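Local coordinates for protein photoreceptor-histidine kinase BphP (Stigmatella aurantiaca DW4/3-1, PDB 6BAF) that binds a bilin chromophore in its PAS-GAF region and probably senses red and far-red light as the input of a histidine kinase, at residues R151-I161 and V172-D182; M251-I259 and L270-R280. One frame throughout, in Å; residues are numbered along the deposited sequence. Where two conformers were deposited one is given.

Contact 1 of 2, residues R151-I161 and V172-D182; sequences RGLTGFDRAII and VIAEARDARAD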
loop_
_atom_site.group_PDB
_atom_site.type_symbol
_atom_site.label_atom_id
_atom_site.label_comp_id
_atom_site.label_asym_id
_atom_site.label_seq_id
_atom_site.Cartn_x
_atom_site.Cartn_y
_atom_site.Cartn_z
ATOM N N ARG A 151 10.682 2.767 -12.987
ATOM C CA ARG A 151 10.720 3.736 -14.075
ATOM C C ARG A 151 9.314 4.106 -14.532
ATOM O O ARG A 151 9.041 5.274 -14.850
ATOM C CB ARG A 151 11.528 3.167 -15.239
ATOM C CG ARG A 151 11.673 4.167 -16.342
ATOM C CD ARG A 151 12.695 3.736 -17.362
ATOM N NE ARG A 151 12.120 3.654 -18.693
ATOM C CZ ARG A 151 11.824 4.706 -19.441
ATOM N NH1 ARG A 151 12.035 5.927 -18.990
ATOM N NH2 ARG A 151 11.305 4.543 -20.643
ATOM N N GLY A 152 8.402 3.125 -14.560
ATOM C CA GLY A 152 7.018 3.436 -14.895
ATOM C C GLY A 152 6.365 4.395 -13.916
ATOM O O GLY A 152 5.716 5.362 -14.319
ATOM N N LEU A 153 6.534 4.157 -12.610
ATOM C CA LEU A 153 5.918 5.058 -11.624
ATOM C C LEU A 153 6.504 6.471 -11.663
ATOM O O LEU A 153 5.774 7.456 -11.485
ATOM C CB LEU A 153 6.084 4.485 -10.218
ATOM C CG LEU A 153 5.334 3.184 -10.026
ATOM C CD1 LEU A 153 5.797 2.468 -8.742
ATOM C CD2 LEU A 153 3.817 3.477 -10.019
ATOM N N THR A 154 7.827 6.606 -11.841
ATOM C CA THR A 154 8.476 7.916 -11.665
ATOM C C THR A 154 8.631 8.671 -12.970
ATOM O O THR A 154 8.758 9.904 -12.973
ATOM C CB THR A 154 9.884 7.744 -11.060
ATOM O OG1 THR A 154 10.697 7.011 -11.996
ATOM C CG2 THR A 154 9.846 6.937 -9.767
ATOM N N GLY A 155 8.684 7.968 -14.093
ATOM C CA GLY A 155 9.024 8.688 -15.304
ATOM C C GLY A 155 10.501 8.993 -15.487
ATOM O O GLY A 155 10.852 9.773 -16.375
ATOM N N PHE A 156 11.380 8.416 -14.678
ATOM C CA PHE A 156 12.805 8.667 -14.854
ATOM C C PHE A 156 13.321 8.099 -16.187
ATOM O O PHE A 156 12.922 7.013 -16.619
ATOM C CB PHE A 156 13.572 8.052 -13.674
ATOM C CG PHE A 156 13.842 9.025 -12.532
ATOM C CD1 PHE A 156 14.787 10.044 -12.672
ATOM C CD2 PHE A 156 13.180 8.888 -11.300
ATOM C CE1 PHE A 156 15.094 10.937 -11.593
ATOM C CE2 PHE A 156 13.468 9.759 -10.217
ATOM C CZ PHE A 156 14.425 10.796 -10.376
ATOM N N ASP A 157 14.261 8.818 -16.806
ATOM C CA ASP A 157 14.905 8.336 -18.030
ATOM C C ASP A 157 15.605 7.010 -17.846
ATOM O O ASP A 157 15.687 6.230 -18.801
ATOM C CB ASP A 157 15.930 9.351 -18.543
ATOM C CG ASP A 157 15.276 10.574 -19.097
ATOM O OD1 ASP A 157 14.200 10.394 -19.688
ATOM O OD2 ASP A 157 15.784 11.716 -18.928
ATOM N N ARG A 158 16.158 6.736 -16.660
ATOM C CA ARG A 158 16.891 5.499 -16.464
ATOM C C ARG A 158 16.682 5.011 -15.044
ATOM O O ARG A 158 16.693 5.808 -14.108
ATOM C CB ARG A 158 18.401 5.705 -16.763
ATOM C CG ARG A 158 19.332 4.466 -16.536
ATOM C CD ARG A 158 20.794 4.681 -17.196
ATOM N NE ARG A 158 21.196 6.036 -16.912
ATOM C CZ ARG A 158 21.684 6.916 -17.765
ATOM N NH1 ARG A 158 21.942 8.127 -17.300
ATOM N NH2 ARG A 158 21.954 6.597 -19.030
ATOM N N ALA A 159 16.539 3.703 -14.869
ATOM C CA ALA A 159 16.498 3.094 -13.554
ATOM C C ALA A 159 17.351 1.848 -13.633
ATOM O O ALA A 159 17.168 1.040 -14.548
ATOM C CB ALA A 159 15.063 2.725 -13.111
ATOM N N ILE A 160 18.276 1.675 -12.680
ATOM C CA ILE A 160 19.141 0.509 -12.665
ATOM C C ILE A 160 19.067 -0.142 -11.300
ATOM O O ILE A 160 18.662 0.479 -10.312
ATOM C CB ILE A 160 20.606 0.872 -13.016
ATOM C CG1 ILE A 160 21.198 1.821 -11.944
ATOM C CG2 ILE A 160 20.653 1.535 -14.397
ATOM C CD1 ILE A 160 22.783 1.889 -11.943
ATOM N N ILE A 161 19.441 -1.416 -11.255
ATOM C CA ILE A 161 19.879 -2.062 -10.026
ATOM C C ILE A 161 21.406 -1.992 -9.994
ATOM O O ILE A 161 22.082 -2.476 -10.909
ATOM C CB ILE A 161 19.430 -3.527 -9.928
ATOM C CG1 ILE A 161 17.890 -3.686 -9.993
ATOM C CG2 ILE A 161 19.947 -4.065 -8.615
ATOM C CD1 ILE A 161 17.150 -2.882 -8.953
ATOM N N VAL A 172 26.249 -2.547 -12.614
ATOM C CA VAL A 172 24.912 -2.309 -13.157
ATOM C C VAL A 172 24.390 -3.643 -13.678
ATOM O O VAL A 172 24.722 -4.066 -14.796
ATOM C CB VAL A 172 24.916 -1.252 -14.250
ATOM C CG1 VAL A 172 23.482 -1.016 -14.740
ATOM C CG2 VAL A 172 25.555 0.044 -13.726
ATOM N N ILE A 173 23.585 -4.330 -12.864
ATOM C CA ILE A 173 23.108 -5.664 -13.235
ATOM C C ILE A 173 21.718 -5.669 -13.885
ATOM O O ILE A 173 21.311 -6.706 -14.419
ATOM C CB ILE A 173 23.114 -6.601 -12.018
ATOM C CG1 ILE A 173 22.018 -6.190 -11.018
ATOM C CG2 ILE A 173 24.502 -6.656 -11.380
ATOM C CD1 ILE A 173 21.911 -7.183 -9.804
ATOM N N ALA A 174 20.982 -4.569 -13.863
ATOM C CA ALA A 174 19.712 -4.497 -14.590
ATOM C C ALA A 174 19.431 -3.047 -14.914
ATOM O O ALA A 174 19.803 -2.141 -14.157
ATOM C CB ALA A 174 18.529 -5.085 -13.799
ATOM N N GLU A 175 18.796 -2.822 -16.054
ATOM C CA GLU A 175 18.537 -1.455 -16.473
ATOM C C GLU A 175 17.250 -1.361 -17.281
ATOM O O GLU A 175 17.051 -2.141 -18.212
ATOM C CB GLU A 175 19.700 -0.948 -17.316
ATOM C CG GLU A 175 19.523 0.423 -17.919
ATOM C CD GLU A 175 20.845 0.868 -18.605
ATOM O OE1 GLU A 175 21.415 0.061 -19.385
ATOM O OE2 GLU A 175 21.340 1.996 -18.346
ATOM N N ALA A 176 16.433 -0.351 -16.987
ATOM C CA ALA A 176 15.359 0.082 -17.856
ATOM C C ALA A 176 15.570 1.541 -18.190
ATOM O O ALA A 176 15.882 2.347 -17.306
ATOM C CB ALA A 176 13.989 -0.128 -17.178
ATOM N N ARG A 177 15.348 1.899 -19.446
ATOM C CA ARG A 177 15.773 3.194 -19.946
ATOM C C ARG A 177 14.900 3.645 -21.103
ATOM O O ARG A 177 14.489 2.837 -21.932
ATOM C CB ARG A 177 17.238 3.148 -20.426
ATOM C CG ARG A 177 17.647 1.794 -21.000
ATOM C CD ARG A 177 19.083 1.767 -21.582
ATOM N NE ARG A 177 19.116 2.639 -22.724
ATOM C CZ ARG A 177 19.318 2.265 -23.982
ATOM N NH1 ARG A 177 19.573 0.999 -24.300
ATOM N NH2 ARG A 177 19.273 3.199 -24.916
ATOM N N ASP A 178 14.621 4.940 -21.136
ATOM C CA ASP A 178 14.274 5.609 -22.374
ATOM C C ASP A 178 15.419 5.447 -23.375
ATOM O O ASP A 178 16.563 5.191 -22.991
ATOM C CB ASP A 178 14.022 7.086 -22.101
ATOM C CG ASP A 178 13.258 7.760 -23.222
ATOM O OD1 ASP A 178 12.019 7.548 -23.295
ATOM O OD2 ASP A 178 13.893 8.498 -24.020
ATOM N N ALA A 179 15.114 5.615 -24.676
ATOM C CA ALA A 179 16.151 5.453 -25.701
ATOM C C ALA A 179 17.108 6.642 -25.746
ATOM O O ALA A 179 18.229 6.507 -26.246
ATOM C CB ALA A 179 15.521 5.231 -27.074
ATOM N N ARG A 180 16.705 7.785 -25.199
ATOM C CA ARG A 180 17.534 8.979 -25.015
ATOM C C ARG A 180 18.684 8.806 -24.006
ATOM O O ARG A 180 19.598 9.647 -23.953
ATOM C CB ARG A 180 16.589 10.117 -24.591
ATOM C CG ARG A 180 17.074 11.038 -23.475
ATOM C CD ARG A 180 16.007 12.075 -23.149
ATOM N NE ARG A 180 14.742 11.377 -22.956
ATOM C CZ ARG A 180 13.576 11.980 -22.718
ATOM N NH1 ARG A 180 13.522 13.312 -22.649
ATOM N NH2 ARG A 180 12.469 11.247 -22.561
ATOM N N ALA A 181 18.665 7.760 -23.195
ATOM C CA ALA A 181 19.657 7.573 -22.153
ATOM C C ALA A 181 20.619 6.484 -22.598
ATOM O O ALA A 181 20.181 5.395 -23.004
ATOM C CB ALA A 181 18.985 7.208 -20.823
ATOM N N ASP A 182 21.920 6.787 -22.540
ATOM C CA ASP A 182 22.941 5.784 -22.827
ATOM C C ASP A 182 22.774 4.573 -21.917
ATOM O O ASP A 182 22.386 4.707 -20.750
ATOM C CB ASP A 182 24.342 6.349 -22.622
ATOM C CG ASP A 182 24.616 7.589 -23.462
ATOM O OD1 ASP A 182 23.975 7.768 -24.514
ATOM O OD2 ASP A 182 25.491 8.389 -23.055
#
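Ile160 packs against Val172 and Ala159 pairs with Ala176 where strands 158-161 and 172-177 run antiparallel. This is the tight part. The N of Ala159 bonds to the O of Ala176 at 2.9 Å, and the return bond from Ala176 N to Ala159 O is nearly straight at 169°. Ile160 CD1 rests on Val172 CG2 at 3.8 Å, the two side chains crossing at about a right angle. On the other face Ile161 CG1 meets the methyl of Ala174, and Cys143 of helix 139-154 adds to the cover there.

The Arg158 side chain leaves the strand with CG anti to the backbone N (chi1 178°), then bends at chi3. Its NH2 thereby reaches the O of Asp182 at 2.6 Å, on a lone pair in the carbonyl plane. Arg158 NE bonds to Thr274 OG1. The guanidinium of Arg151 lies with one face over Asp178 N, while NH1 holds Phe156 O at 2.8 Å.

The turn at Ala179 and Arg180 is the exposed side. Buried Asp157 puts OD1 over one face of the Arg180 guanidinium, 3.5 Å from NE, a salt bridge by charge alone. Asp157 OD2 is bonded to Ser277 OG and Val276 N. Asp178 OD2 accepts from Arg180 N, making an Asx turn, and from Arg180 NE in a salt bridge. The whole is a GAF-domain beta hairpin; on its other edge, toward strand 266-275, Asp157 and Arg158 both face Thr274 in a classic beta bulge.

Contact 2 of 2, residues M251-I259 and L270-R280; sequences MGVQASMSI and LISCTQVSGTR. With BLR (3-[5-[(Z)-(4-ethenyl-3-methyl-5-oxidanylidene-pyrrol-2-ylidene)methyl]-2-[[5-[(Z)-(3-ethenyl-4-methyl-5-oxidanylidene-pyrrol-2-ylidene)methyl]-3-(3-hydroxy-3-oxopropyl)-4-methyl-1H-pyrrol-2-yl]methyl]-4-methyl-1H-pyrrol-3-yl]propanoic acid), chain B.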
loop_
_atom_site.group_PDB
_atom_site.type_symbol
_atom_site.label_atom_id
_atom_site.label_comp_id
_atom_site.label_asym_id
_atom_site.label_seq_id
_atom_site.Cartn_x
_atom_site.Cartn_y
_atom_site.Cartn_z
ATOM N N MET A 251 28.361 13.518 -15.581
ATOM C CA MET A 251 27.738 12.384 -16.196
ATOM C C MET A 251 26.613 12.810 -17.144
ATOM O O MET A 251 26.081 11.966 -17.865
ATOM C CB MET A 251 27.248 11.485 -15.075
ATOM C CG MET A 251 27.159 10.082 -15.427
ATOM S SD MET A 251 26.631 9.287 -13.930
ATOM C CE MET A 251 25.106 8.546 -14.439
ATOM N N GLY A 252 26.248 14.093 -17.149
ATOM C CA GLY A 252 25.101 14.563 -17.902
ATOM C C GLY A 252 23.738 14.317 -17.286
ATOM O O GLY A 252 22.754 14.245 -18.025
ATOM N N VAL A 253 23.643 14.210 -15.953
ATOM C CA VAL A 253 22.412 13.851 -15.242
ATOM C C VAL A 253 21.871 15.098 -14.574
ATOM O O VAL A 253 22.626 15.806 -13.904
ATOM C CB VAL A 253 22.679 12.742 -14.214
ATOM C CG1 VAL A 253 21.525 12.620 -13.224
ATOM C CG2 VAL A 253 22.906 11.420 -14.940
ATOM N N GLN A 254 20.575 15.388 -14.756
ATOM C CA GLN A 254 19.950 16.587 -14.201
ATOM C C GLN A 254 19.182 16.331 -12.907
ATOM O O GLN A 254 18.837 17.290 -12.196
ATOM C CB GLN A 254 18.985 17.205 -15.226
ATOM C CG GLN A 254 18.392 18.537 -14.800
ATOM C CD GLN A 254 19.448 19.620 -14.653
ATOM O OE1 GLN A 254 20.314 19.765 -15.510
ATOM N NE2 GLN A 254 19.397 20.364 -13.553
ATOM N N ALA A 255 18.893 15.073 -12.587
ATOM C CA ALA A 255 18.103 14.737 -11.415
ATOM C C ALA A 255 18.318 13.265 -11.124
ATOM O O ALA A 255 18.656 12.479 -12.019
ATOM C CB ALA A 255 16.606 15.068 -11.617
ATOM N N SER A 256 18.111 12.887 -9.864
ATOM C CA SER A 256 18.468 11.545 -9.416
ATOM C C SER A 256 17.547 11.114 -8.285
ATOM O O SER A 256 17.055 11.951 -7.532
ATOM C CB SER A 256 19.903 11.526 -8.887
ATOM O OG SER A 256 20.332 10.204 -8.754
ATOM N N MET A 257 17.381 9.804 -8.121
ATOM C CA MET A 257 16.736 9.246 -6.942
ATOM C C MET A 257 17.309 7.859 -6.748
ATOM O O MET A 257 17.485 7.139 -7.731
ATOM C CB MET A 257 15.194 9.187 -7.110
ATOM C CG MET A 257 14.445 8.552 -5.923
ATOM S SD MET A 257 12.609 8.389 -6.147
ATOM C CE MET A 257 12.565 6.948 -7.222
ATOM N N SER A 258 17.641 7.476 -5.510
ATOM C CA SER A 258 18.048 6.098 -5.282
ATOM C C SER A 258 17.397 5.569 -4.010
ATOM O O SER A 258 16.942 6.323 -3.143
ATOM C CB SER A 258 19.588 5.913 -5.240
ATOM O OG SER A 258 20.201 6.817 -4.316
ATOM N N ILE A 259 17.333 4.246 -3.944
ATOM C CA ILE A 259 16.692 3.503 -2.878
ATOM C C ILE A 259 17.643 2.393 -2.480
ATOM O O ILE A 259 18.160 1.676 -3.343
ATOM C CB ILE A 259 15.320 2.953 -3.336
ATOM C CG1 ILE A 259 14.394 4.135 -3.607
ATOM C CG2 ILE A 259 14.673 2.071 -2.257
ATOM C CD1 ILE A 259 13.320 3.818 -4.629
ATOM N N LEU A 270 21.551 -0.721 -4.771
ATOM C CA LEU A 270 20.689 0.436 -4.853
ATOM C C LEU A 270 19.784 0.234 -6.051
ATOM O O LEU A 270 20.195 -0.365 -7.042
ATOM C CB LEU A 270 21.456 1.759 -5.074
ATOM C CG LEU A 270 22.523 2.265 -4.098
ATOM C CD1 LEU A 270 22.988 3.607 -4.650
ATOM C CD2 LEU A 270 21.945 2.443 -2.721
ATOM N N ILE A 271 18.564 0.739 -5.953
ATOM C CA ILE A 271 17.793 1.113 -7.127
ATOM C C ILE A 271 18.171 2.555 -7.393
ATOM O O ILE A 271 17.912 3.424 -6.562
ATOM C CB ILE A 271 16.274 0.986 -6.902
ATOM C CG1 ILE A 271 15.883 -0.404 -6.388
ATOM C CG2 ILE A 271 15.527 1.285 -8.208
ATOM C CD1 ILE A 271 14.442 -0.445 -5.775
ATOM N N SER A 272 18.772 2.828 -8.542
ATOM C CA SER A 272 19.265 4.162 -8.855
ATOM C C SER A 272 18.560 4.666 -10.096
ATOM O O SER A 272 18.596 3.997 -11.127
ATOM C CB SER A 272 20.810 4.145 -9.093
ATOM O OG SER A 272 21.252 5.447 -9.515
ATOM N N CYS A 273 17.939 5.843 -10.009
ATOM C CA CYS A 273 17.236 6.463 -11.127
ATOM C C CYS A 273 17.900 7.766 -11.474
ATOM O O CYS A 273 18.329 8.509 -10.575
ATOM C CB CYS A 273 15.756 6.779 -10.823
ATOM S SG CYS A 273 14.922 5.361 -10.098
ATOM N N THR A 274 17.939 8.064 -12.774
ATOM C CA THR A 274 18.585 9.278 -13.244
ATOM C C THR A 274 17.779 9.853 -14.392
ATOM O O THR A 274 17.155 9.124 -15.177
ATOM C CB THR A 274 20.055 9.013 -13.679
ATOM O OG1 THR A 274 20.105 7.846 -14.502
ATOM C CG2 THR A 274 20.954 8.734 -12.447
ATOM N N GLN A 275 17.785 11.168 -14.465
ATOM C CA GLN A 275 17.119 11.924 -15.509
ATOM C C GLN A 275 18.203 12.612 -16.317
ATOM O O GLN A 275 19.029 13.325 -15.741
ATOM C CB GLN A 275 16.189 12.968 -14.904
ATOM C CG GLN A 275 15.261 13.609 -15.913
ATOM C CD GLN A 275 14.100 12.695 -16.308
ATOM O OE1 GLN A 275 14.090 11.485 -16.031
ATOM N NE2 GLN A 275 13.104 13.282 -16.924
ATOM N N VAL A 276 18.233 12.376 -17.627
ATOM C CA VAL A 276 19.161 13.125 -18.469
ATOM C C VAL A 276 18.498 14.410 -18.943
ATOM O O VAL A 276 19.177 15.422 -19.125
ATOM C CB VAL A 276 19.661 12.259 -19.644
ATOM C CG1 VAL A 276 20.129 10.901 -19.135
ATOM C CG2 VAL A 276 18.580 12.031 -20.620
ATOM N N SER A 277 17.167 14.386 -19.062
ATOM C CA SER A 277 16.275 15.449 -19.517
ATOM C C SER A 277 16.381 16.700 -18.676
ATOM O O SER A 277 17.351 17.450 -18.767
ATOM C CB SER A 277 14.799 14.989 -19.457
ATOM O OG SER A 277 14.545 13.782 -20.192
ATOM N N GLY A 278 15.351 16.950 -17.891
ATOM C CA GLY A 278 15.294 18.109 -17.024
ATOM C C GLY A 278 15.098 17.604 -15.607
ATOM O O GLY A 278 15.748 16.623 -15.219
ATOM N N THR A 279 14.174 18.208 -14.859
ATOM C CA THR A 279 13.997 17.909 -13.447
ATOM C C THR A 279 13.090 16.697 -13.228
ATOM O O THR A 279 12.434 16.201 -14.142
ATOM C CB THR A 279 13.393 19.104 -12.729
ATOM O OG1 THR A 279 12.068 19.304 -13.228
ATOM C CG2 THR A 279 14.241 20.328 -12.949
ATOM N N ARG A 280 13.011 16.254 -11.958
ATOM C CA ARG A 280 12.181 15.107 -11.569
ATOM C C ARG A 280 11.735 15.274 -10.113
ATOM O O ARG A 280 12.251 14.623 -9.200
ATOM C CB ARG A 280 12.935 13.791 -11.742
ATOM C CG ARG A 280 12.056 12.689 -12.272
ATOM C CD ARG A 280 11.684 13.104 -13.686
ATOM N NE ARG A 280 10.489 12.426 -14.105
ATOM C CZ ARG A 280 9.574 12.973 -14.892
ATOM N NH1 ARG A 280 9.729 14.221 -15.360
ATOM N NH2 ARG A 280 8.495 12.273 -15.181
HETATM C CHA BLR B . 26.506 9.415 -3.735
HETATM N NA BLR B . 27.061 8.269 -5.926
HETATM C C1A BLR B . 26.195 8.583 -4.951
HETATM C C2A BLR B . 24.942 8.020 -5.213
HETATM C C3A BLR B . 25.047 7.322 -6.362
HETATM C C4A BLR B . 26.367 7.498 -6.805
HETATM C CMA BLR B . 23.894 6.502 -7.015
HETATM C CAA BLR B . 23.711 8.172 -4.317
HETATM C CBA BLR B . 22.958 9.509 -4.548
HETATM C CGA BLR B . 22.107 9.473 -5.827
HETATM O O1A BLR B . 21.205 8.588 -5.895
HETATM O O2A BLR B . 22.285 10.291 -6.809
HETATM C CHB BLR B . 27.073 6.939 -8.021
HETATM N NB BLR B . 25.280 7.191 -9.771
HETATM C C1B BLR B . 26.523 6.595 -9.150
HETATM C C2B BLR B . 27.019 5.569 -10.099
HETATM C C3B BLR B . 26.181 5.480 -11.225
HETATM C C4B BLR B . 25.066 6.458 -11.096
HETATM C CMB BLR B . 28.257 4.687 -9.907
HETATM O OB BLR B . 24.186 6.676 -11.850
HETATM C CAB BLR B . 26.427 4.472 -12.361
HETATM C CBB BLR B . 25.563 4.301 -13.334
HETATM N NC BLR B . 31.468 10.277 -5.994
HETATM C C1C BLR B . 32.632 10.108 -6.955
HETATM C C2C BLR B . 33.837 10.580 -6.208
HETATM C C3C BLR B . 33.511 10.995 -4.891
HETATM C C4C BLR B . 32.035 10.835 -4.699
HETATM C CMC BLR B . 35.221 10.566 -6.822
HETATM O OC BLR B . 32.599 9.706 -8.067
HETATM C CAC BLR B . 34.498 11.540 -3.840
HETATM C CBC BLR B . 35.610 10.868 -3.494
HETATM C CHD BLR B . 31.376 11.125 -3.620
HETATM N ND BLR B . 28.994 9.975 -4.186
HETATM C C1D BLR B . 29.925 10.793 -3.375
HETATM C C2D BLR B . 29.260 11.320 -2.195
HETATM C C3D BLR B . 27.893 10.814 -2.222
HETATM C C4D BLR B . 27.686 9.952 -3.441
HETATM C CMD BLR B . 29.913 12.210 -1.129
HETATM C CAD BLR B . 26.819 11.114 -1.198
HETATM C CBD BLR B . 25.948 12.241 -1.731
HETATM C CGD BLR B . 25.047 12.511 -0.541
HETATM O O1D BLR B . 24.265 11.588 -0.130
HETATM O O2D BLR B . 25.164 13.617 0.070
HETATM O O HOH W 1 20.445 7.630 -8.483
#
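The bilin pocket of the GAF domain is lined here by one face of the hairpin formed by strands 255-263 and 266-275. Ser256, Ser258, Ser272 and Thr274 stand on that face. Two of them hold one of the chromophore's two propionates, the one with O1A and O2A. Ser256 OG donates to O2A at 2.8 Å, and Ser258 OG donates to O1A at 2.6 Å. The two serines reach it by different torsions. Ser256 swings OG to the far side from its own N (chi1 -166°), whereas OG of Ser258 sits between N and the carbonyl carbon (chi1 52°). A water donates to Ser256 OG and is also hydrogen-bonded to Ser272 OG and to O1A. Leu270 CD1 and Ser272 OG lie against the ring methyl CMA. Further along, Met251 CE comes to 3.3 Å from the carbonyl oxygen OB of a terminal ring.

Met257 with Cys273 and Ile259 with Ile271 each share two backbone bonds. The bond from Cys273 N to Met257 O is 2.7 Å. Gln275 N bonds to Ala255 O, but Gln275 O accepts from Gln254 N. On the reverse face Met257 CE touches Cys273 SG, and Phe156 packs on both residues.

Where helix 242-251 ends in a Schellman motif at Gly252, Val253 follows. Both its methyls lie against Thr274 CB, CG1 at 3.9 Å, with the side chains at about a right angle. A glycine here would probably open a gap against Thr274 CB and leave its methyl CG2, near OB, less well packed.

Ser258 OG accepts from Arg208 NH2 while it donates to O1A, so the arginine is likely to polarise the hydroxyl. Two hydroxyls and a water hold this carboxylate, which is likely to limit its rotation.

Both contacts are antiparallel hairpins of one GAF sheet, and strands 158-164 and 266-275 are neighbours in it. Contact 2 is the more buried and lies nearer the centre of the chain. Contact 1 is partly buried and carries an exposed turn. Their chemistry follows this. In contact 1 charged side chains run from buried Asp157 and Arg158 out to exposed Arg180, while Ile160 alone among its residues belongs to the chromophore pocket. In contact 2 neutral hydroxyls face the chromophore. The backbone of contact 1 is also tied to a side chain of contact 2: Asp157 N lies 2.8 Å from Gln275 OE1, a probable hydrogen bond.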